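Side-chain contacts in voltage-sensor containing phosphatase (Ciona intestinalis, PDB 3V0D), which probably dephosphorylates membrane phosphoinositides under the control of a voltage sensor, using a tensin-type phosphatase domain joined to a C2 domain: residues 21-26 with 59-64; 90-95 with 134-139; 190-193 with 197-200; 213-218 with 279-284; 232-237 with 264-269. The protein carries 1 engineered substitution. One frame throughout, in Å; residues are numbered along the deposited sequence.

Overall arrangement
The five contacts run from the phosphatase domain into the C2 domain. Interaction 1 comes first and closes a loop of 32 residues, tying the N-terminal hairpin to helix 52-62. Interaction 2 follows in series and packs strand 87-92 of the central sheet on helix 131-143. Interaction 3 is a short closure at the end of helix 176-191, where the chain leaves for the C2 domain. Interaction 4 spans 60 residues and joins two C2 loops; interaction 5, between an edge strand and a loop, is nested inside it. Interactions 3 and 5 touch through Met199, Lys200 and Ala267, whereas interactions 1 and 4 lie about 47 Å apart, centre to centre.

Interaction 1. Residues 21-26 with 59-64; sequences DGFDLD and FKTKHP
The backbones of Asp21 and Lys62 stay well apart, with their CA atoms 10.1 Å from each other, so side chains alone bridge the gap. The motif is a two-stranded antiparallel hairpin, 17-20 with 23-25, laid against the C-terminal end of helix 52-62 in the phosphatase domain. Asp21 sits in the turn of that hairpin and Lys62 in the last turn of the helix, and a salt bridge joins them. The lysine chain bends at its second torsion (chi2 -72°), then runs extended, which swings the ammonium over to the aspartate; the two side chains cross at about a right angle. Next to the ion pair, Phe23 reaches across from the strand. Its CE1 approaches Lys62 CE at 4.3 Å, an oblique contact with the aliphatic part of the lysine, while Thr61 OG1 lies at the ring edge, 4.4 Å from Phe23 CZ. That hydroxyl is engaged by the Arg57 carbonyl one helical turn back. Phe58 meets the Phe23 ring edge-to-face and Tyr18, Glu54 and Arg57 also touch it; the ring is buried. Lys62 NZ stands 2.7 Å from Asp21 OD1, 38° above the carboxylate plane.

Interaction 2. Residues 90-95 with 134-139; sequences VMIDDH and GTLVSS
Leu136, which packs on Val90 and Ile92, sits in a helix whose peptide planes are the flat groups of note, within the alpha/beta core of a tyrosine-phosphatase-like domain. The Gly134 carbonyl takes Ser138 N and Ser138 OG from opposite faces of its plane, and Thr135 O takes Ser139 N and Ser139 OG in the same way. Strand 87-92 packs on this helix, 131-143, whose first turn holds Arg132, the arginine of the P-loop signature; Arg132 NH1 is hydrogen-bonded to Ile92 O. The loop after the strand, with Asp94, probably corresponds to the WPD loop of related phosphatases. Between strand and helix everything is aliphatic and buried. Leu136 fits over two alternate strand residues, giving one methyl to each, and Leu103, Phe106 and Pro98 also touch it. Ile92 and Leu136 run alongside each other, pointing opposite ways; extended at chi2 (171°), Ile92 brings CD1 to 3.9 Å from Leu136 CD1. Val90 meets the leucine tip to tip, Val90 CG2 lying 4.0 Å from Leu136 CD2.

Interaction 3. Residues 190-193 with 197-200; sequences KNYG and PPMK
Tyr192 lays one face of its ring against Pro197, and this is the tight part of the contact. Pro197 CG stands 3.9 Å from the centroid of the Tyr192 ring and only 5° off the ring normal, a CH-pi interaction centred on the face. Beside it Pro197 CB comes to 3.8 Å from Tyr192 CE1, so that the pyrrolidine covers much of that face, and the two side chains cross at about a right angle. Pro197 is buried, with Ser297 and Leu298 touching it as well. The looser side belongs to Pro198, which is exposed and approaches obliquely: its CD lies 3.8 Å from Tyr192 CE1, and little of its ring is covered. The tyrosine is partly exposed; Leu298 also touches its side chain. With chi1 at -66°, CG is anti to the carbonyl carbon, which directs the ring toward the prolines as the backbone leaves helix 176-191. The contact closes a short loop in the connection between helix 176-191 and strand 202-210, the link from phosphatase to C2 domain. Its chemistry is apolar and CH-pi, implying that shape fit, rather than polar bonding between the segments, holds the tyrosine against the prolines.

Interaction 4. Residues 213-218 with 279-284; sequences QGVGRG and KSLPRG
Leu281 points its side chain at Val215 and Gly216. Its CB lies 4.1 Å from Gly216 N and equally close to Gly216 CA, against bare backbone. CG, anti to the leucine's own N (chi1 -175°), carries the branch onward, and both methyls then converge on Val215 CG1 and Gly216 N. Leu281 CD1 reaches Val215 CG1 at 4.1 Å and touches Gly216 N as well; CD2 meets the same valine methyl, with Leu281 CD2 to Val215 CG1 at 4.0 Å. The valine takes part through CG1 alone, and its side chain crosses the leucine obliquely. Both segments are loops of the C2 beta-sandwich: residues 213-218 follow strand 202-210, whereas the loop 279-284 comes after strand 269-276. The first holds a type II' beta turn, Val215 to Gly218, closed by Gly218 N to Val215 O at 2.9 Å. Gly216 occupies its second position with phi 59° and psi -126°. Pro289, Ile322 and Tyr323 also touch Leu281, so the leucine is buried. Beside it a water ties the two backbones together. It accepts from Gly216 N at 2.8 Å, and it donates to Gly214 O at 2.8 Å and to Ser280 O at 2.9 Å.

Interaction 5. Residues 232-237 with 264-269; sequences QEVLLC and PVLAGD
Val234, which meets both Pro264 and Leu266, belongs to a classic beta bulge: Val234 and Leu235 together face the single residue Ile227 on the adjoining strand. The valine's psi of -16° departs from extended geometry, and at this irregularity the side chains of both bulge residues point toward the loop 264-269. Pro264 packs over the bulge with its ring carbons. Pro264 CD lies 3.5 Å from Val234 O, with Pro264 CG almost as near that oxygen, so the ring rests on the carbonyl as well as on the side chain. Pro264 CG also approaches Val234 CB at 3.8 Å, and the two side chains cross at a slant. More distant is Leu235, whose CB is 4.3 Å from Pro264 CD. The second branch of the valine, CG2, lies between its own N and carbonyl carbon, the crowded position, and from there it reaches Leu266: Val234 CG2 to Leu266 CD2 is 3.8 Å. All these contacts are apolar or van der Waals. Strand 232-238 is an edge of the four-stranded C2 sheet, paired with 223-229. The loop comes from strand 255-260 of the five-stranded sheet and leads into 269-276; Leu266 forms backbone hydrogen bonds with Leu202 and touches Val204. Beyond it, Asp269 turns to the phosphatase domain, its carboxylate hydrogen-bonded to the Tyr181 hydroxyl of helix 176-191 and the backbone N of Leu100 in helix 100-115.

Interaction 1. Residues 21-26 with 59-64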
# COMPACT_ATOMS: atom_id res chain seq x y z
N ASP A 21 16.20 8.23 -28.23
CA ASP A 21 17.32 7.36 -28.61
C ASP A 21 16.89 5.95 -29.04
O ASP A 21 17.58 4.97 -28.74
CB ASP A 21 18.35 7.29 -27.49
CG ASP A 21 18.84 8.66 -27.07
OD1 ASP A 21 18.96 8.90 -25.84
OD2 ASP A 21 19.09 9.51 -27.96
N GLY A 22 15.76 5.86 -29.73
CA GLY A 22 15.27 4.59 -30.25
C GLY A 22 14.53 3.73 -29.24
O GLY A 22 14.31 2.55 -29.50
N PHE A 23 14.14 4.32 -28.11
CA PHE A 23 13.29 3.65 -27.11
C PHE A 23 11.96 4.36 -27.03
O PHE A 23 11.85 5.57 -27.27
CB PHE A 23 13.95 3.66 -25.73
CG PHE A 23 15.20 2.85 -25.67
CD1 PHE A 23 16.45 3.45 -25.79
CD2 PHE A 23 15.14 1.47 -25.50
CE1 PHE A 23 17.61 2.69 -25.73
CE2 PHE A 23 16.30 0.70 -25.43
CZ PHE A 23 17.53 1.30 -25.56
N ASP A 24 10.93 3.59 -26.70
CA ASP A 24 9.61 4.12 -26.46
C ASP A 24 9.04 3.29 -25.33
O ASP A 24 8.48 2.22 -25.58
CB ASP A 24 8.76 4.04 -27.73
CG ASP A 24 7.46 4.80 -27.61
OD1 ASP A 24 6.84 5.08 -28.67
OD2 ASP A 24 7.04 5.14 -26.48
N LEU A 25 9.19 3.77 -24.10
CA LEU A 25 8.85 3.00 -22.91
C LEU A 25 8.08 3.81 -21.88
O LEU A 25 8.28 5.03 -21.76
CB LEU A 25 10.14 2.45 -22.26
CG LEU A 25 10.94 1.42 -23.06
CD1 LEU A 25 12.30 1.18 -22.42
CD2 LEU A 25 10.18 0.09 -23.21
N ASP A 26 7.22 3.12 -21.12
CA ASP A 26 6.58 3.68 -19.95
C ASP A 26 7.61 3.62 -18.80
O ASP A 26 7.75 2.60 -18.12
CB ASP A 26 5.32 2.87 -19.62
CG ASP A 26 4.49 3.47 -18.49
OD1 ASP A 26 4.94 4.43 -17.83
OD2 ASP A 26 3.33 3.00 -18.30
N PHE A 59 18.45 -0.82 -20.13
CA PHE A 59 19.37 -0.81 -18.99
C PHE A 59 20.79 -1.18 -19.33
O PHE A 59 21.74 -0.55 -18.87
CB PHE A 59 18.78 -1.63 -17.83
CG PHE A 59 17.69 -0.88 -17.15
CD1 PHE A 59 18.02 0.16 -16.27
CD2 PHE A 59 16.35 -1.14 -17.43
CE1 PHE A 59 17.04 0.93 -15.69
CE2 PHE A 59 15.36 -0.37 -16.85
CZ PHE A 59 15.70 0.67 -15.97
N LYS A 60 20.95 -2.18 -20.19
CA LYS A 60 22.28 -2.59 -20.62
C LYS A 60 22.98 -1.50 -21.43
O LYS A 60 24.21 -1.37 -21.37
CB LYS A 60 22.18 -3.87 -21.43
CG LYS A 60 21.81 -5.05 -20.57
CD LYS A 60 21.72 -6.31 -21.38
CE LYS A 60 21.08 -7.43 -20.59
NZ LYS A 60 20.36 -8.36 -21.52
N THR A 61 22.20 -0.70 -22.16
CA THR A 61 22.72 0.37 -23.02
C THR A 61 23.02 1.64 -22.24
O THR A 61 24.09 2.24 -22.40
CB THR A 61 21.72 0.70 -24.16
OG1 THR A 61 21.50 -0.47 -24.95
CG2 THR A 61 22.25 1.84 -25.08
N LYS A 62 22.07 2.04 -21.40
CA LYS A 62 22.14 3.33 -20.72
C LYS A 62 22.84 3.30 -19.37
O LYS A 62 23.37 4.33 -18.91
CB LYS A 62 20.73 3.91 -20.54
CG LYS A 62 19.95 4.19 -21.82
CD LYS A 62 20.49 5.38 -22.55
CE LYS A 62 19.50 5.86 -23.60
NZ LYS A 62 20.11 6.99 -24.36
N HIS A 63 22.82 2.14 -18.72
CA HIS A 63 23.37 2.02 -17.38
C HIS A 63 24.17 0.72 -17.24
O HIS A 63 23.97 -0.03 -16.28
CB HIS A 63 22.25 2.08 -16.32
CG HIS A 63 21.45 3.35 -16.37
ND1 HIS A 63 21.94 4.55 -15.92
CD2 HIS A 63 20.21 3.59 -16.86
CE1 HIS A 63 21.01 5.48 -16.09
NE2 HIS A 63 19.96 4.93 -16.67
N PRO A 64 25.07 0.44 -18.21
CA PRO A 64 25.72 -0.87 -18.20
C PRO A 64 26.43 -1.17 -16.88
O PRO A 64 27.22 -0.36 -16.36
CB PRO A 64 26.74 -0.79 -19.36
CG PRO A 64 26.95 0.65 -19.58
CD PRO A 64 25.62 1.29 -19.28

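Interaction 2. Residues 90-95 with 134-139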
# COMPACT_ATOMS: atom_id res chain seq x y z
N VAL A 90 10.05 -7.89 -4.39
CA VAL A 90 9.31 -7.56 -3.18
C VAL A 90 7.87 -8.02 -3.45
O VAL A 90 7.24 -7.55 -4.40
CB VAL A 90 9.34 -6.03 -2.86
CG1 VAL A 90 8.76 -5.78 -1.49
CG2 VAL A 90 10.75 -5.45 -2.96
N MET A 91 7.36 -8.95 -2.65
CA MET A 91 6.08 -9.58 -2.97
C MET A 91 4.94 -8.74 -2.42
O MET A 91 4.56 -8.90 -1.27
CB MET A 91 6.05 -11.01 -2.41
CG MET A 91 7.16 -11.87 -3.01
SD MET A 91 6.96 -12.23 -4.76
CE MET A 91 5.80 -13.59 -4.70
N ILE A 92 4.44 -7.80 -3.20
CA ILE A 92 3.35 -6.91 -2.76
C ILE A 92 2.15 -7.19 -3.66
O ILE A 92 2.26 -7.18 -4.89
CB ILE A 92 3.75 -5.43 -2.86
CG1 ILE A 92 5.10 -5.16 -2.16
CG2 ILE A 92 2.64 -4.58 -2.23
CD1 ILE A 92 5.63 -3.77 -2.42
N ASP A 93 0.97 -7.43 -3.06
CA ASP A 93 -0.24 -7.55 -3.86
C ASP A 93 -0.66 -6.19 -4.39
O ASP A 93 -0.52 -5.16 -3.70
CB ASP A 93 -1.38 -8.11 -3.02
CG ASP A 93 -1.16 -9.52 -2.55
OD1 ASP A 93 -0.26 -10.24 -3.02
OD2 ASP A 93 -1.97 -9.94 -1.68
N ASP A 94 -1.23 -6.17 -5.59
CA ASP A 94 -1.68 -4.91 -6.17
C ASP A 94 -2.66 -4.23 -5.20
O ASP A 94 -3.50 -4.90 -4.57
CB ASP A 94 -2.34 -5.17 -7.52
CG ASP A 94 -2.37 -3.95 -8.42
OD1 ASP A 94 -2.84 -4.09 -9.57
OD2 ASP A 94 -1.89 -2.89 -7.99
N HIS A 95 -2.51 -2.92 -5.05
CA HIS A 95 -3.41 -2.14 -4.17
C HIS A 95 -3.20 -2.46 -2.70
O HIS A 95 -4.05 -2.13 -1.88
CB HIS A 95 -4.90 -2.26 -4.54
CG HIS A 95 -5.12 -2.21 -6.00
ND1 HIS A 95 -4.79 -1.13 -6.78
CD2 HIS A 95 -5.62 -3.14 -6.82
CE1 HIS A 95 -5.08 -1.40 -8.04
NE2 HIS A 95 -5.61 -2.61 -8.09
N GLY A 134 5.20 3.76 -6.09
CA GLY A 134 5.30 5.00 -5.35
C GLY A 134 5.57 4.80 -3.87
O GLY A 134 6.23 5.62 -3.24
N THR A 135 5.08 3.70 -3.29
CA THR A 135 5.31 3.43 -1.88
C THR A 135 6.82 3.27 -1.65
O THR A 135 7.39 3.84 -0.70
CB THR A 135 4.59 2.13 -1.45
OG1 THR A 135 3.20 2.20 -1.78
CG2 THR A 135 4.71 1.88 0.02
N LEU A 136 7.48 2.47 -2.50
CA LEU A 136 8.91 2.23 -2.31
C LEU A 136 9.78 3.38 -2.80
O LEU A 136 10.79 3.67 -2.17
CB LEU A 136 9.33 0.88 -2.91
CG LEU A 136 9.14 -0.32 -1.95
CD1 LEU A 136 7.67 -0.53 -1.58
CD2 LEU A 136 9.76 -1.57 -2.52
N VAL A 137 9.41 4.01 -3.91
CA VAL A 137 10.18 5.15 -4.38
C VAL A 137 10.15 6.26 -3.33
O VAL A 137 11.17 6.88 -3.02
CB VAL A 137 9.70 5.68 -5.75
CG1 VAL A 137 10.33 7.03 -6.06
CG2 VAL A 137 9.99 4.71 -6.86
N SER A 138 8.96 6.55 -2.78
CA SER A 138 8.85 7.63 -1.80
C SER A 138 9.63 7.30 -0.54
O SER A 138 10.29 8.16 0.04
CB SER A 138 7.38 7.91 -1.47
OG SER A 138 6.67 8.32 -2.62
N SER A 139 9.58 6.04 -0.11
CA SER A 139 10.37 5.63 1.05
C SER A 139 11.87 5.80 0.76
O SER A 139 12.61 6.28 1.63
CB SER A 139 10.05 4.17 1.42
OG SER A 139 8.71 4.03 1.84

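Interaction 3. Residues 190-193 with 197-200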
# COMPACT_ATOMS: atom_id res chain seq x y z
N LYS A 190 12.79 8.46 11.91
CA LYS A 190 12.90 9.57 12.85
C LYS A 190 12.95 9.13 14.30
O LYS A 190 13.67 9.76 15.09
CB LYS A 190 11.76 10.57 12.63
CG LYS A 190 11.91 11.38 11.36
CD LYS A 190 10.83 12.45 11.23
CE LYS A 190 11.05 13.30 9.98
NZ LYS A 190 9.98 14.30 9.78
N ASN A 191 12.23 8.08 14.67
CA ASN A 191 12.04 7.72 16.08
C ASN A 191 12.66 6.42 16.51
O ASN A 191 12.84 6.20 17.71
CB ASN A 191 10.54 7.69 16.43
CG ASN A 191 9.85 9.05 16.22
OD1 ASN A 191 10.50 10.08 16.02
ND2 ASN A 191 8.53 9.05 16.29
N TYR A 192 12.98 5.56 15.54
CA TYR A 192 13.50 4.23 15.85
C TYR A 192 14.88 4.00 15.26
O TYR A 192 15.36 2.88 15.21
CB TYR A 192 12.52 3.15 15.38
CG TYR A 192 11.22 3.17 16.15
CD1 TYR A 192 11.09 2.47 17.34
CD2 TYR A 192 10.13 3.92 15.70
CE1 TYR A 192 9.90 2.48 18.04
CE2 TYR A 192 8.92 3.92 16.39
CZ TYR A 192 8.83 3.21 17.58
OH TYR A 192 7.64 3.20 18.27
N GLY A 193 15.53 5.07 14.78
CA GLY A 193 16.89 4.94 14.27
C GLY A 193 16.96 4.10 13.01
O GLY A 193 18.02 3.56 12.71
N PRO A 197 10.49 -1.33 14.68
CA PRO A 197 10.04 -1.11 16.06
C PRO A 197 9.88 -2.43 16.81
O PRO A 197 9.67 -3.47 16.18
CB PRO A 197 8.67 -0.42 15.88
CG PRO A 197 8.79 0.28 14.55
CD PRO A 197 9.59 -0.69 13.70
N PRO A 198 9.92 -2.38 18.14
CA PRO A 198 9.73 -3.62 18.90
C PRO A 198 8.35 -4.22 18.65
O PRO A 198 7.36 -3.51 18.43
CB PRO A 198 9.81 -3.19 20.37
CG PRO A 198 10.02 -1.75 20.39
CD PRO A 198 10.07 -1.20 19.01
N MET A 199 8.31 -5.54 18.72
CA MET A 199 7.07 -6.29 18.57
C MET A 199 6.01 -5.83 19.58
O MET A 199 6.31 -5.54 20.75
CB MET A 199 7.35 -7.79 18.69
CG MET A 199 6.16 -8.70 18.31
SD MET A 199 6.45 -10.48 18.34
CE MET A 199 7.58 -10.70 16.96
N LYS A 200 4.77 -5.74 19.11
CA LYS A 200 3.64 -5.54 19.99
C LYS A 200 2.57 -6.54 19.61
O LYS A 200 2.12 -6.60 18.46
CB LYS A 200 3.13 -4.11 19.87
CG LYS A 200 2.07 -3.73 20.86
CD LYS A 200 2.10 -2.24 21.12
CE LYS A 200 0.95 -1.54 20.43
NZ LYS A 200 1.46 -0.37 19.70

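Interaction 4. Residues 213-218 with 279-284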
# COMPACT_ATOMS: atom_id res chain seq x y z
N GLN A 213 -25.51 4.99 8.01
CA GLN A 213 -26.65 5.15 7.12
C GLN A 213 -26.18 5.25 5.67
O GLN A 213 -25.21 5.95 5.38
CB GLN A 213 -27.48 6.38 7.54
CG GLN A 213 -28.44 6.98 6.48
CD GLN A 213 -27.82 8.16 5.73
OE1 GLN A 213 -27.67 9.25 6.29
NE2 GLN A 213 -27.50 7.96 4.47
N GLY A 214 -26.89 4.55 4.77
CA GLY A 214 -26.59 4.57 3.34
C GLY A 214 -25.47 3.63 2.93
O GLY A 214 -25.20 3.51 1.74
N VAL A 215 -24.80 2.99 3.91
CA VAL A 215 -23.72 2.04 3.64
C VAL A 215 -24.32 0.64 3.72
O VAL A 215 -24.67 0.17 4.81
CB VAL A 215 -22.56 2.20 4.68
CG1 VAL A 215 -21.45 1.20 4.36
CG2 VAL A 215 -22.02 3.64 4.65
N GLY A 216 -24.50 -0.01 2.57
CA GLY A 216 -25.20 -1.30 2.53
C GLY A 216 -26.61 -1.16 3.07
O GLY A 216 -27.35 -0.27 2.64
N ARG A 217 -26.97 -1.99 4.05
CA ARG A 217 -28.29 -1.92 4.67
C ARG A 217 -28.41 -0.79 5.68
O ARG A 217 -29.51 -0.53 6.20
CB ARG A 217 -28.60 -3.24 5.39
CG ARG A 217 -28.93 -4.42 4.50
CD ARG A 217 -30.17 -4.19 3.65
NE ARG A 217 -31.42 -4.39 4.38
CZ ARG A 217 -32.25 -3.41 4.75
NH1 ARG A 217 -31.98 -2.15 4.46
NH2 ARG A 217 -33.36 -3.71 5.41
N GLY A 218 -27.29 -0.13 5.98
CA GLY A 218 -27.33 1.06 6.83
C GLY A 218 -27.40 0.78 8.32
O GLY A 218 -27.64 1.68 9.11
N LYS A 279 -26.15 -5.65 -2.42
CA LYS A 279 -25.97 -5.37 -3.86
C LYS A 279 -25.91 -3.86 -4.19
O LYS A 279 -25.77 -3.48 -5.36
CB LYS A 279 -27.05 -6.08 -4.68
CG LYS A 279 -27.02 -7.59 -4.55
CD LYS A 279 -25.66 -8.20 -4.91
CE LYS A 279 -25.81 -9.64 -5.44
NZ LYS A 279 -26.23 -10.63 -4.40
N SER A 280 -26.00 -3.01 -3.16
CA SER A 280 -25.94 -1.55 -3.31
C SER A 280 -24.66 -0.98 -2.73
O SER A 280 -24.51 0.23 -2.64
CB SER A 280 -27.13 -0.89 -2.60
OG SER A 280 -28.34 -1.16 -3.28
N LEU A 281 -23.74 -1.83 -2.30
CA LEU A 281 -22.48 -1.33 -1.79
C LEU A 281 -21.37 -1.81 -2.75
O LEU A 281 -21.01 -2.98 -2.74
CB LEU A 281 -22.28 -1.80 -0.35
CG LEU A 281 -21.05 -1.24 0.35
CD1 LEU A 281 -21.05 0.29 0.36
CD2 LEU A 281 -20.94 -1.76 1.75
N PRO A 282 -20.83 -0.91 -3.59
CA PRO A 282 -19.85 -1.37 -4.57
C PRO A 282 -18.57 -1.92 -3.92
O PRO A 282 -18.16 -1.52 -2.83
CB PRO A 282 -19.53 -0.11 -5.38
CG PRO A 282 -20.77 0.75 -5.21
CD PRO A 282 -21.19 0.50 -3.79
N ARG A 283 -17.91 -2.83 -4.63
CA ARG A 283 -16.55 -3.22 -4.30
C ARG A 283 -15.55 -2.33 -5.01
O ARG A 283 -15.77 -1.92 -6.15
CB ARG A 283 -16.32 -4.68 -4.67
CG ARG A 283 -17.27 -5.65 -4.02
CD ARG A 283 -16.98 -7.08 -4.46
NE ARG A 283 -17.99 -7.97 -3.91
CZ ARG A 283 -18.00 -9.30 -4.03
NH1 ARG A 283 -17.04 -9.93 -4.70
NH2 ARG A 283 -18.99 -10.00 -3.49
N GLY A 284 -14.45 -2.01 -4.33
CA GLY A 284 -13.35 -1.26 -4.92
C GLY A 284 -12.20 -2.20 -5.20
O GLY A 284 -12.40 -3.30 -5.73
O HOH W 1 -24.46 1.34 0.08

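Interaction 5. Residues 232-237 with 264-269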
# COMPACT_ATOMS: atom_id res chain seq x y z
N GLN A 232 -2.77 -15.08 5.46
CA GLN A 232 -3.78 -16.05 5.86
C GLN A 232 -4.88 -15.38 6.65
O GLN A 232 -4.61 -14.50 7.48
CB GLN A 232 -3.17 -17.15 6.77
CG GLN A 232 -2.01 -17.94 6.17
CD GLN A 232 -2.47 -18.90 5.10
OE1 GLN A 232 -3.58 -19.43 5.16
NE2 GLN A 232 -1.61 -19.14 4.10
N GLU A 233 -6.12 -15.83 6.46
CA GLU A 233 -7.20 -15.43 7.33
C GLU A 233 -6.95 -15.94 8.74
O GLU A 233 -6.70 -17.15 8.93
CB GLU A 233 -8.52 -15.97 6.84
CG GLU A 233 -9.69 -15.69 7.77
CD GLU A 233 -10.96 -16.28 7.28
OE1 GLU A 233 -11.35 -17.31 7.83
OE2 GLU A 233 -11.58 -15.75 6.35
N VAL A 234 -7.01 -15.05 9.73
CA VAL A 234 -6.90 -15.45 11.12
C VAL A 234 -8.20 -15.23 11.90
O VAL A 234 -8.34 -15.80 12.98
CB VAL A 234 -5.67 -14.85 11.86
CG1 VAL A 234 -4.38 -15.27 11.15
CG2 VAL A 234 -5.77 -13.34 11.94
N LEU A 235 -9.15 -14.45 11.38
CA LEU A 235 -10.47 -14.32 12.02
C LEU A 235 -11.47 -13.86 10.97
O LEU A 235 -11.14 -13.04 10.09
CB LEU A 235 -10.45 -13.30 13.17
CG LEU A 235 -11.67 -13.30 14.08
CD1 LEU A 235 -11.78 -14.61 14.87
CD2 LEU A 235 -11.66 -12.12 15.02
N LEU A 236 -12.69 -14.38 11.08
CA LEU A 236 -13.81 -13.91 10.30
C LEU A 236 -14.97 -13.65 11.26
O LEU A 236 -15.33 -14.52 12.08
CB LEU A 236 -14.22 -14.94 9.25
CG LEU A 236 -15.37 -14.52 8.32
CD1 LEU A 236 -15.07 -13.25 7.51
CD2 LEU A 236 -15.70 -15.69 7.39
N CYS A 237 -15.56 -12.45 11.15
CA CYS A 237 -16.72 -12.06 11.95
C CYS A 237 -17.87 -11.74 11.00
O CYS A 237 -17.68 -10.99 10.05
CB CYS A 237 -16.43 -10.79 12.74
SG CYS A 237 -15.00 -10.93 13.87
N PRO A 264 -7.28 -14.23 17.57
CA PRO A 264 -5.98 -14.74 18.01
C PRO A 264 -5.03 -13.57 18.25
O PRO A 264 -5.30 -12.42 17.87
CB PRO A 264 -5.51 -15.57 16.81
CG PRO A 264 -6.13 -14.90 15.65
CD PRO A 264 -7.50 -14.48 16.14
N VAL A 265 -3.91 -13.87 18.91
CA VAL A 265 -2.85 -12.87 19.05
C VAL A 265 -2.36 -12.40 17.67
O VAL A 265 -2.07 -13.23 16.80
CB VAL A 265 -1.69 -13.43 19.88
CG1 VAL A 265 -0.58 -12.39 20.00
CG2 VAL A 265 -2.15 -13.85 21.29
N LEU A 266 -2.32 -11.09 17.50
CA LEU A 266 -1.89 -10.43 16.25
C LEU A 266 -0.56 -9.73 16.51
O LEU A 266 -0.37 -9.10 17.54
CB LEU A 266 -2.91 -9.36 15.85
CG LEU A 266 -4.35 -9.84 15.68
CD1 LEU A 266 -5.22 -8.64 15.37
CD2 LEU A 266 -4.51 -10.94 14.65
N ALA A 267 0.33 -9.83 15.54
CA ALA A 267 1.59 -9.10 15.61
C ALA A 267 2.00 -8.77 14.18
O ALA A 267 1.77 -9.56 13.26
CB ALA A 267 2.66 -9.95 16.29
N GLY A 268 2.57 -7.60 14.00
CA GLY A 268 3.09 -7.21 12.69
C GLY A 268 2.05 -6.52 11.83
O GLY A 268 1.22 -5.76 12.31
N ASP A 269 2.12 -6.77 10.53
CA ASP A 269 1.25 -6.07 9.57
C ASP A 269 -0.05 -6.84 9.44
O ASP A 269 -0.06 -8.03 9.13
CB ASP A 269 1.99 -5.92 8.26
CG ASP A 269 3.22 -5.06 8.43
OD1 ASP A 269 4.33 -5.61 8.39
OD2 ASP A 269 3.04 -3.86 8.73